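Local coordinates for DegV family protein (Eubacterium eligens, PDB 3FDJ), which is of unknown function but, as a DegV family member, probably binds a fatty acid between its two domains, at residues D43-L48 / A266-I271. Numbering follows the deposited sequence.
Sequences DIHRML and AERGGI
Arg268 reaches across from the loop that follows helix 260-266 and lays its guanidinium against the side of helix 44-52, where it meets Leu48 and His45. Leu48 covers one face of that group: its CB stands 3.5 Å above the guanidinium plane, displaced toward the rim, and lies 3.6 Å from Arg268 CZ. Leu48 CD1 follows the arginine further back, 4.0 Å from Arg268 NE. His45 comes instead at the edge, with His45 ND1 3.3 Å from Arg268 NH2 and near the guanidinium plane; ring and guanidinium are turned 58° from each other, too far for a parallel stack. The imidazole, its CG anti to the backbone N (chi1 -175°), projects beside the arginine tip, while a bend at chi3 (-127°) in Arg268 brings its own end onto the helix.

Salt bridges at both NE and NH1 would restrict rotation of the guanidinium. Glu232 bridges both partners, taking a salt bridge from Arg268 NE through OE1 and a hydrogen bond with His45 ND1 through OE2; Asp49 and Glu52, further along the same helix, form salt bridges with Arg268 NH1. These carboxylates probably offset the positive charge of the arginine.

The contact lies at the start of helix 44-52, which Asp43 N-caps, and Arg268 sits within the type II beta turn Glu267-Gly270, closed by Gly270 N to Glu267 O (3.0 Å). It thus joins the helix following strand 35-37 of one sheet to the turn entering strand 271-276, which lies between strands 153-159 and 226-230 of the other, consistent with the two-domain DegV fold.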
ATOM      1  N   ASP A  43      15.162  -1.477 -10.410  1.00 14.98           N
ATOM      2  CA  ASP A  43      14.826  -0.688 -11.583  1.00 14.80           C
ATOM      3  C   ASP A  43      13.423  -1.111 -12.034  1.00 13.90           C
ATOM      4  O   ASP A  43      13.245  -2.089 -12.751  1.00 13.20           O
ATOM      5  CB  ASP A  43      15.857  -0.901 -12.701  1.00 14.79           C
ATOM      6  CG  ASP A  43      15.527  -0.106 -13.973  1.00 17.08           C
ATOM      7  OD1 ASP A  43      14.390   0.397 -14.113  1.00 19.25           O
ATOM      8  OD2 ASP A  43      16.414   0.021 -14.845  1.00 19.28           O
ATOM      9  N   ILE A  44      12.432  -0.369 -11.579  1.00 14.22           N
ATOM     10  CA  ILE A  44      11.035  -0.767 -11.775  1.00 14.07           C
ATOM     11  C   ILE A  44      10.640  -0.670 -13.234  1.00 13.95           C
ATOM     12  O   ILE A  44       9.935  -1.529 -13.740  1.00 13.84           O
ATOM     13  CB  ILE A  44      10.091   0.070 -10.899  1.00 14.01           C
ATOM     14  CG1 ILE A  44      10.247  -0.344  -9.439  1.00 14.57           C
ATOM     15  CG2 ILE A  44       8.636  -0.099 -11.345  1.00 13.52           C
ATOM     16  CD1 ILE A  44       9.723   0.654  -8.442  1.00 14.10           C
ATOM     17  N   HIS A  45      11.119   0.366 -13.917  1.00 14.73           N
ATOM     18  CA  HIS A  45      10.825   0.563 -15.338  1.00 14.68           C
ATOM     19  C   HIS A  45      11.295  -0.638 -16.158  1.00 14.89           C
ATOM     20  O   HIS A  45      10.571  -1.148 -17.016  1.00 14.10           O
ATOM     21  CB  HIS A  45      11.482   1.855 -15.832  1.00 15.46           C
ATOM     22  CG  HIS A  45      11.144   2.199 -17.251  1.00 16.59           C
ATOM     23  ND1 HIS A  45       9.929   2.741 -17.614  1.00 18.65           N
ATOM     24  CD2 HIS A  45      11.853   2.065 -18.396  1.00 18.85           C
ATOM     25  CE1 HIS A  45       9.903   2.923 -18.924  1.00 19.37           C
ATOM     26  NE2 HIS A  45      11.059   2.523 -19.422  1.00 20.36           N
ATOM     27  N   ARG A  46      12.505  -1.113 -15.865  1.00 14.71           N
ATOM     28  CA  ARG A  46      13.041  -2.311 -16.489  1.00 14.87           C
ATOM     29  C   ARG A  46      12.200  -3.563 -16.171  1.00 14.58           C
ATOM     30  O   ARG A  46      11.929  -4.388 -17.050  1.00 14.11           O
ATOM     31  CB  ARG A  46      14.501  -2.527 -16.053  1.00 14.88           C
ATOM     32  CG  ARG A  46      15.091  -3.863 -16.481  1.00 16.80           C
ATOM     33  CD  ARG A  46      16.572  -3.997 -16.101  1.00 18.94           C
ATOM     34  NE  ARG A  46      17.086  -5.311 -16.473  1.00 19.78           N
ATOM     35  CZ  ARG A  46      16.941  -6.431 -15.763  1.00 21.24           C
ATOM     36  NH1 ARG A  46      16.295  -6.441 -14.600  1.00 20.35           N
ATOM     37  NH2 ARG A  46      17.449  -7.568 -16.226  1.00 21.36           N
HETATM   38  N   MSE A  47      11.805  -3.711 -14.909  1.00 14.51           N
HETATM   39  CA  MSE A  47      11.003  -4.861 -14.515  1.00 14.01           C
HETATM   40  C   MSE A  47       9.679  -4.881 -15.279  1.00 14.13           C
HETATM   41  O   MSE A  47       9.260  -5.925 -15.769  1.00 13.88           O
HETATM   42  CB  MSE A  47      10.718  -4.835 -13.011  1.00 13.61           C
HETATM   43  CG  MSE A  47       9.956  -6.055 -12.532  1.00 13.03           C
HETATM   44 SE   MSE A  47       9.406  -5.879 -10.677  0.80 13.72          SE
HETATM   45  CE  MSE A  47       8.026  -4.496 -10.865  1.00 14.06           C
ATOM     46  N   LEU A  48       9.011  -3.735 -15.350  1.00 14.51           N
ATOM     47  CA  LEU A  48       7.737  -3.651 -16.060  1.00 14.90           C
ATOM     48  C   LEU A  48       7.912  -3.984 -17.547  1.00 15.36           C
ATOM     49  O   LEU A  48       7.051  -4.641 -18.140  1.00 14.68           O
ATOM     50  CB  LEU A  48       7.114  -2.266 -15.890  1.00 15.10           C
ATOM     51  CG  LEU A  48       6.646  -1.906 -14.471  1.00 14.57           C
ATOM     52  CD1 LEU A  48       6.211  -0.449 -14.412  1.00 15.51           C
ATOM     53  CD2 LEU A  48       5.535  -2.825 -14.024  1.00 14.83           C
ATOM     54  N   ALA A 266      -0.567  -3.320  -9.393  1.00  9.92           N
ATOM     55  CA  ALA A 266      -1.388  -2.235  -9.975  1.00 11.26           C
ATOM     56  C   ALA A 266      -1.175  -2.068 -11.476  1.00 10.93           C
ATOM     57  O   ALA A 266      -2.071  -1.609 -12.191  1.00 11.20           O
ATOM     58  CB  ALA A 266      -1.160  -0.913  -9.244  1.00  9.86           C
ATOM     59  N   GLU A 267       0.016  -2.437 -11.933  1.00 10.99           N
ATOM     60  CA  GLU A 267       0.440  -2.419 -13.344  1.00 11.17           C
ATOM     61  C   GLU A 267       0.602  -1.025 -13.931  1.00 10.92           C
ATOM     62  O   GLU A 267       0.190  -0.030 -13.351  1.00  8.78           O
ATOM     63  CB  GLU A 267      -0.426  -3.328 -14.216  1.00 12.27           C
ATOM     64  CG  GLU A 267      -0.305  -4.772 -13.761  1.00 14.89           C
ATOM     65  CD  GLU A 267      -0.805  -5.789 -14.768  1.00 18.55           C
ATOM     66  OE1 GLU A 267      -0.435  -5.685 -15.966  1.00 20.82           O
ATOM     67  OE2 GLU A 267      -1.526  -6.721 -14.334  1.00 17.21           O
ATOM     68  N   ARG A 268       1.267  -0.969 -15.076  1.00 11.31           N
ATOM     69  CA  ARG A 268       1.519   0.292 -15.731  1.00 11.97           C
ATOM     70  C   ARG A 268       0.210   1.040 -15.923  1.00 11.29           C
ATOM     71  O   ARG A 268      -0.792   0.468 -16.366  1.00 10.70           O
ATOM     72  CB  ARG A 268       2.182   0.061 -17.093  1.00 12.71           C
ATOM     73  CG  ARG A 268       3.131   1.123 -17.483  1.00 18.13           C
ATOM     74  CD  ARG A 268       4.091   0.583 -18.551  1.00 21.10           C
ATOM     75  NE  ARG A 268       5.482   0.792 -18.161  1.00 24.94           N
ATOM     76  CZ  ARG A 268       6.519   0.084 -18.607  1.00 24.68           C
ATOM     77  NH1 ARG A 268       6.348  -0.926 -19.456  1.00 26.61           N
ATOM     78  NH2 ARG A 268       7.742   0.387 -18.192  1.00 26.56           N
ATOM     79  N   GLY A 269       0.234   2.317 -15.554  1.00 10.55           N
ATOM     80  CA  GLY A 269      -0.914   3.196 -15.680  1.00  9.62           C
ATOM     81  C   GLY A 269      -1.714   3.309 -14.398  1.00  8.73           C
ATOM     82  O   GLY A 269      -2.559   4.192 -14.252  1.00  9.58           O
ATOM     83  N   GLY A 270      -1.491   2.392 -13.468  1.00  9.34           N
ATOM     84  CA  GLY A 270      -2.328   2.289 -12.295  1.00  8.75           C
ATOM     85  C   GLY A 270      -2.161   3.422 -11.299  1.00  8.74           C
ATOM     86  O   GLY A 270      -1.068   4.044 -11.188  1.00  8.14           O
ATOM     87  N   ILE A 271      -3.260   3.703 -10.593  0.50  8.66           N
ATOM     88  CA  ILE A 271      -3.315   4.693  -9.518  0.50  9.08           C
ATOM     89  C   ILE A 271      -3.867   4.029  -8.260  0.50  8.99           C
ATOM     90  O   ILE A 271      -4.781   3.206  -8.347  0.50  9.14           O
ATOM     91  CB  ILE A 271      -4.256   5.856  -9.899  0.50  9.40           C
ATOM     92  CG1 ILE A 271      -3.689   6.650 -11.086  0.50  9.76           C
ATOM     93  CG2 ILE A 271      -4.533   6.754  -8.688  0.50 10.13           C
ATOM     94  CD1 ILE A 271      -2.447   7.418 -10.767  0.50  9.09           C
TER